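Local coordinates for protein iminosuccinate reductase (Paracoccus denitrificans, PDB 6RQA) that reduces iminosuccinate to L-aspartate with NADH, regenerating the amino donor of the beta-hydroxyaspartate cycle that assimilates glyoxylate, at residues 103-108 and 123-128; 72-77 and 87-92. All blocks are in the same frame, centred on the assembly; numbering follows the deposited sequence.

Interaction 1 of 2, residues 103-108 and 123-128; sequences NHQSTV and GGNLLT
Asn125, the first residue of helix 125-143, turns its carboxamide against strand 104-108 and uses both of its polar ends there. Its OD1 accepts the backbone N-H of Ser106 (N to OD1 3.2 Å) in a bent bond of 136°, with the donor tilted from the carbonyl plane. A water lying between OD1 and Ser106 OG donates to the former and hydrogen-bonds the latter at 2.8 Å. On the other branch, Asn125 ND2 points at Gln105 OE1; the bond is straight but long and weak at 3.4 Å, and the two amide planes stand 83° apart, nearly perpendicular. Gln105 bends at chi2 to bring OE1 there, while its NE2 is taken by the carbonyl O of Ile102.

Beside this side-chain grip runs a backbone one. Gly124 N donates to Ser106 O at 3.2 Å, and Thr107 pairs with Gly123 as an antiparallel non-hydrogen-bonded couple. Ser106 OG, with chi1 at 63° holding it between its own backbone N and carbonyl carbon, leans over the Gly124 peptide, where no side chain intervenes. The carbonyl O of Gly124 receives Thr128 OG1 (2.6 Å) and Thr128 N (3.0 Å) from opposite faces of its plane, closing the first helical turn. Thr128 OG1 is hydrogen-bonded in addition to Lys88 NZ, and Leu126 N is held by Glu27.

The chemistry is therefore one of shared acceptors and a bridging water rather than apolar burial. These bonds join the start of the helix that carries the NAD-binding Arg131 to the strand whose His104 touches the cofactor, and the same helical turn supplies Thr128 as a partner of the probable catalytic lysine.

Interaction 2 of 2, residues 72-77 and 87-92; sequences YGFKGG and LKAGGY
Strands 72-77 and 87-92 run antiparallel, 174° between their directions and their axes 4.5 Å apart at closest, and the pairs Gly73/Gly90 and Lys75/Lys88 each exchange two N-H to O=C bonds, Gly73 N lying 3.1 Å from Gly90 O.

Phe74, Ala89 and Leu87 share one face. Leu87 lies alongside Phe74, its CD1 touching Phe74 CB at 3.5 Å, and Ala89 CB sits at the edge of the phenyl ring, 4.0 Å from Phe74 CD1. Tyr72 carries its ring diagonally over the neighbouring strand to Gly90, CE1 lying 3.5 Å from Gly90 N, a reach set by a chi1 of -179°, which turns CG away from the residue's own N; its OH ends near Ala89 CB. This apolar face packs on the second subunit, where Phe111 of that chain meets the Tyr72 ring edge-to-face.

The other face carries Lys75 and Lys88, whose NZ atoms stay 5.9 Å apart. Besides Thr128, Lys88 NZ has Asp319 as a salt-bridge partner, and Lys75 NZ bonds weakly to Gly314 O. The arrangement is a beta hairpin with one face at the dimer interface and the other presenting Lys88, probably the proton donor/acceptor, in a member of the ornithine cyclodeaminase/mu-crystallin family.

How the interactions relate
Both interactions belong to one mixed sheet, in which strands 84-92 and 104-111 are neighbours: Gln105 O and Thr107 N probably hydrogen-bond to Gly91 N and Ala89 O, and the Tyr92 ring meets that of His104 edge-to-face. Interaction 2 joins strand to strand within a hairpin, by regular backbone bonds and an apolar face; interaction 1 joins a strand to the start of a helix, largely through amides, a hydroxyl and water. Both are partly buried, but interaction 2 sends a whole apolar face (Tyr72, Phe74, Leu87, Ala89) onto the second subunit, while interaction 1 meets it through Gln105 and Thr107. Toward the cofactor, Lys88 lies close to Arg131 while His104 touches NAD.

Interaction 1 of 2, residues 103-108 and 123-128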
loop_
_atom_site.group_PDB
_atom_site.type_symbol
_atom_site.label_atom_id
_atom_site.label_comp_id
_atom_site.label_asym_id
_atom_site.label_seq_id
_atom_site.Cartn_x
_atom_site.Cartn_y
_atom_site.Cartn_z
ATOM N N ASN A 103 -10.154 -16.286 7.738
ATOM C CA ASN A 103 -10.635 -15.152 6.955
ATOM C C ASN A 103 -9.625 -14.011 6.925
ATOM O O ASN A 103 -9.524 -13.302 5.917
ATOM C CB ASN A 103 -11.976 -14.662 7.502
ATOM C CG ASN A 103 -13.088 -15.686 7.338
ATOM O OD1 ASN A 103 -12.976 -16.625 6.549
ATOM N ND2 ASN A 103 -14.173 -15.503 8.081
ATOM N N HIS A 104 -8.869 -13.823 8.004
ATOM C CA HIS A 104 -7.878 -12.759 8.082
ATOM C C HIS A 104 -6.568 -13.228 7.461
ATOM O O HIS A 104 -5.989 -14.227 7.900
ATOM C CB HIS A 104 -7.659 -12.333 9.533
ATOM C CG HIS A 104 -8.817 -11.594 10.126
ATOM N ND1 HIS A 104 -9.137 -10.303 9.767
ATOM C CD2 HIS A 104 -9.726 -11.961 11.060
ATOM C CE1 HIS A 104 -10.195 -9.906 10.451
ATOM N NE2 HIS A 104 -10.572 -10.894 11.242
ATOM N N GLN A 105 -6.104 -12.506 6.444
ATOM C CA GLN A 105 -4.836 -12.789 5.783
ATOM C C GLN A 105 -4.046 -11.495 5.673
ATOM O O GLN A 105 -4.571 -10.486 5.193
ATOM C CB GLN A 105 -5.052 -13.399 4.394
ATOM C CG GLN A 105 -5.805 -14.718 4.403
ATOM C CD GLN A 105 -5.016 -15.834 5.058
ATOM O OE1 GLN A 105 -3.787 -15.862 4.996
ATOM N NE2 GLN A 105 -5.723 -16.762 5.693
ATOM N N SER A 106 -2.793 -11.525 6.118
ATOM C CA SER A 106 -1.960 -10.334 6.089
ATOM C C SER A 106 -0.497 -10.743 6.024
ATOM O O SER A 106 -0.130 -11.872 6.359
ATOM C CB SER A 106 -2.217 -9.437 7.307
ATOM O OG SER A 106 -1.880 -10.102 8.511
ATOM N N THR A 107 0.335 -9.801 5.581
ATOM C CA THR A 107 1.766 -10.029 5.423
ATOM C C THR A 107 2.494 -8.710 5.617
ATOM O O THR A 107 2.097 -7.693 5.041
ATOM C CB THR A 107 2.084 -10.610 4.041
ATOM O OG1 THR A 107 1.279 -11.774 3.817
ATOM C CG2 THR A 107 3.554 -10.991 3.945
ATOM N N VAL A 108 3.552 -8.727 6.424
ATOM C CA VAL A 108 4.348 -7.538 6.701
ATOM C C VAL A 108 5.566 -7.543 5.789
ATOM O O VAL A 108 6.277 -8.553 5.694
ATOM C CB VAL A 108 4.771 -7.476 8.179
ATOM C CG1 VAL A 108 5.575 -6.209 8.441
ATOM C CG2 VAL A 108 3.552 -7.534 9.084
ATOM N N GLY A 123 5.162 -13.472 7.780
ATOM C CA GLY A 123 3.754 -13.804 7.916
ATOM C C GLY A 123 3.103 -12.959 8.996
ATOM O O GLY A 123 3.665 -12.749 10.073
ATOM N N GLY A 124 1.902 -12.465 8.701
ATOM C CA GLY A 124 1.284 -11.479 9.565
ATOM C C GLY A 124 0.045 -11.921 10.315
ATOM O O GLY A 124 -0.506 -11.142 11.098
ATOM N N ASN A 125 -0.406 -13.158 10.097
ATOM C CA ASN A 125 -1.619 -13.628 10.763
ATOM C C ASN A 125 -1.435 -13.666 12.275
ATOM O O ASN A 125 -2.117 -12.948 13.017
ATOM C CB ASN A 125 -2.018 -15.005 10.227
ATOM C CG ASN A 125 -2.546 -14.948 8.809
ATOM O OD1 ASN A 125 -2.953 -13.891 8.327
ATOM N ND2 ASN A 125 -2.549 -16.091 8.132
ATOM N N LEU A 126 -0.506 -14.498 12.753
ATOM C CA LEU A 126 -0.269 -14.586 14.190
ATOM C C LEU A 126 0.265 -13.276 14.753
ATOM O O LEU A 126 -0.020 -12.936 15.907
ATOM C CB LEU A 126 0.698 -15.732 14.494
ATOM C CG LEU A 126 1.002 -15.986 15.972
ATOM C CD1 LEU A 126 -0.287 -16.163 16.755
ATOM C CD2 LEU A 126 1.902 -17.197 16.139
ATOM N N LEU A 127 1.030 -12.523 13.957
ATOM C CA LEU A 127 1.564 -11.251 14.436
ATOM C C LEU A 127 0.446 -10.266 14.752
ATOM O O LEU A 127 0.517 -9.537 15.749
ATOM C CB LEU A 127 2.525 -10.657 13.406
ATOM C CG LEU A 127 3.907 -11.300 13.279
ATOM C CD1 LEU A 127 4.783 -10.496 12.330
ATOM C CD2 LEU A 127 4.569 -11.427 14.641
ATOM N N THR A 128 -0.598 -10.234 13.919
ATOM C CA THR A 128 -1.697 -9.297 14.139
ATOM C C THR A 128 -2.375 -9.549 15.481
ATOM O O THR A 128 -2.607 -8.615 16.257
ATOM C CB THR A 128 -2.712 -9.398 13.000
ATOM O OG1 THR A 128 -2.062 -9.131 11.751
ATOM C CG2 THR A 128 -3.836 -8.392 13.203
HETATM O O HOH W 1 -4.341 -11.152 9.474
#

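Interaction 2 of 2, residues 72-77 and 87-92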
loop_
_atom_site.group_PDB
_atom_site.type_symbol
_atom_site.label_atom_id
_atom_site.label_comp_id
_atom_site.label_asym_id
_atom_site.label_seq_id
_atom_site.Cartn_x
_atom_site.Cartn_y
_atom_site.Cartn_z
ATOM N N TYR A 72 -9.273 -5.396 1.188
ATOM C CA TYR A 72 -7.833 -5.430 0.975
ATOM C C TYR A 72 -7.262 -4.021 1.044
ATOM O O TYR A 72 -7.900 -3.062 0.601
ATOM C CB TYR A 72 -7.500 -6.080 -0.378
ATOM C CG TYR A 72 -6.022 -6.173 -0.675
ATOM C CD1 TYR A 72 -5.227 -7.123 -0.050
ATOM C CD2 TYR A 72 -5.423 -5.314 -1.589
ATOM C CE1 TYR A 72 -3.874 -7.212 -0.321
ATOM C CE2 TYR A 72 -4.073 -5.397 -1.868
ATOM C CZ TYR A 72 -3.304 -6.347 -1.231
ATOM O OH TYR A 72 -1.959 -6.432 -1.504
ATOM N N GLY A 73 -6.064 -3.900 1.601
ATOM C CA GLY A 73 -5.442 -2.597 1.722
ATOM C C GLY A 73 -4.079 -2.696 2.371
ATOM O O GLY A 73 -3.544 -3.787 2.580
ATOM N N PHE A 74 -3.520 -1.528 2.690
ATOM C CA PHE A 74 -2.180 -1.428 3.251
ATOM C C PHE A 74 -2.185 -0.516 4.469
ATOM O O PHE A 74 -2.946 0.453 4.539
ATOM C CB PHE A 74 -1.175 -0.883 2.226
ATOM C CG PHE A 74 -1.508 -1.225 0.803
ATOM C CD1 PHE A 74 -1.419 -2.529 0.347
ATOM C CD2 PHE A 74 -1.893 -0.232 -0.086
ATOM C CE1 PHE A 74 -1.721 -2.841 -0.965
ATOM C CE2 PHE A 74 -2.193 -0.536 -1.399
ATOM C CZ PHE A 74 -2.108 -1.843 -1.840
ATOM N N LYS A 75 -1.316 -0.833 5.428
ATOM C CA LYS A 75 -1.081 0.001 6.609
ATOM C C LYS A 75 0.426 0.220 6.713
ATOM O O LYS A 75 1.143 -0.594 7.300
ATOM C CB LYS A 75 -1.653 -0.637 7.872
ATOM C CG LYS A 75 -3.171 -0.560 7.969
ATOM C CD LYS A 75 -3.677 -1.146 9.278
ATOM C CE LYS A 75 -5.186 -1.008 9.400
ATOM N NZ LYS A 75 -5.703 -1.612 10.660
ATOM N N GLY A 76 0.905 1.320 6.131
ATOM C CA GLY A 76 2.314 1.642 6.186
ATOM C C GLY A 76 2.660 2.544 7.357
ATOM O O GLY A 76 1.792 3.083 8.040
ATOM N N GLY A 77 3.958 2.701 7.581
ATOM C CA GLY A 77 4.432 3.536 8.670
ATOM C C GLY A 77 5.943 3.592 8.672
ATOM O O GLY A 77 6.620 2.844 7.958
ATOM N N LEU A 87 5.190 -1.914 5.629
ATOM C CA LEU A 87 3.735 -1.945 5.652
ATOM C C LEU A 87 3.272 -3.374 5.890
ATOM O O LEU A 87 4.031 -4.332 5.716
ATOM C CB LEU A 87 3.138 -1.418 4.344
ATOM C CG LEU A 87 3.222 -2.383 3.154
ATOM C CD1 LEU A 87 2.149 -2.068 2.131
ATOM C CD2 LEU A 87 4.599 -2.352 2.504
ATOM N N LYS A 88 2.011 -3.503 6.286
ATOM C CA LYS A 88 1.312 -4.778 6.285
ATOM C C LYS A 88 0.239 -4.731 5.208
ATOM O O LYS A 88 -0.556 -3.787 5.160
ATOM C CB LYS A 88 0.685 -5.086 7.647
ATOM C CG LYS A 88 0.127 -6.505 7.744
ATOM C CD LYS A 88 -0.443 -6.815 9.121
ATOM C CE LYS A 88 -1.762 -6.098 9.352
ATOM N NZ LYS A 88 -2.329 -6.415 10.691
ATOM N N ALA A 89 0.233 -5.736 4.339
ATOM C CA ALA A 89 -0.727 -5.829 3.254
ATOM C C ALA A 89 -1.607 -7.054 3.450
ATOM O O ALA A 89 -1.172 -8.070 4.000
ATOM C CB ALA A 89 -0.025 -5.897 1.893
ATOM N N GLY A 90 -2.852 -6.950 2.994
ATOM C CA GLY A 90 -3.808 -8.027 3.141
ATOM C C GLY A 90 -5.151 -7.532 3.631
ATOM O O GLY A 90 -5.509 -6.373 3.402
ATOM N N GLY A 91 -5.904 -8.396 4.305
ATOM C CA GLY A 91 -7.194 -7.998 4.828
ATOM C C GLY A 91 -8.109 -9.143 5.211
ATOM O O GLY A 91 -7.689 -10.090 5.884
ATOM N N TYR A 92 -9.367 -9.069 4.778
ATOM C CA TYR A 92 -10.415 -9.965 5.251
ATOM C C TYR A 92 -11.112 -10.608 4.061
ATOM O O TYR A 92 -11.703 -9.908 3.234
ATOM C CB TYR A 92 -11.422 -9.203 6.117
ATOM C CG TYR A 92 -12.471 -10.072 6.772
ATOM C CD1 TYR A 92 -12.195 -10.753 7.950
ATOM C CD2 TYR A 92 -13.739 -10.200 6.223
ATOM C CE1 TYR A 92 -13.149 -11.544 8.558
ATOM C CE2 TYR A 92 -14.701 -10.990 6.825
ATOM C CZ TYR A 92 -14.399 -11.660 7.992
ATOM O OH TYR A 92 -15.351 -12.448 8.598
#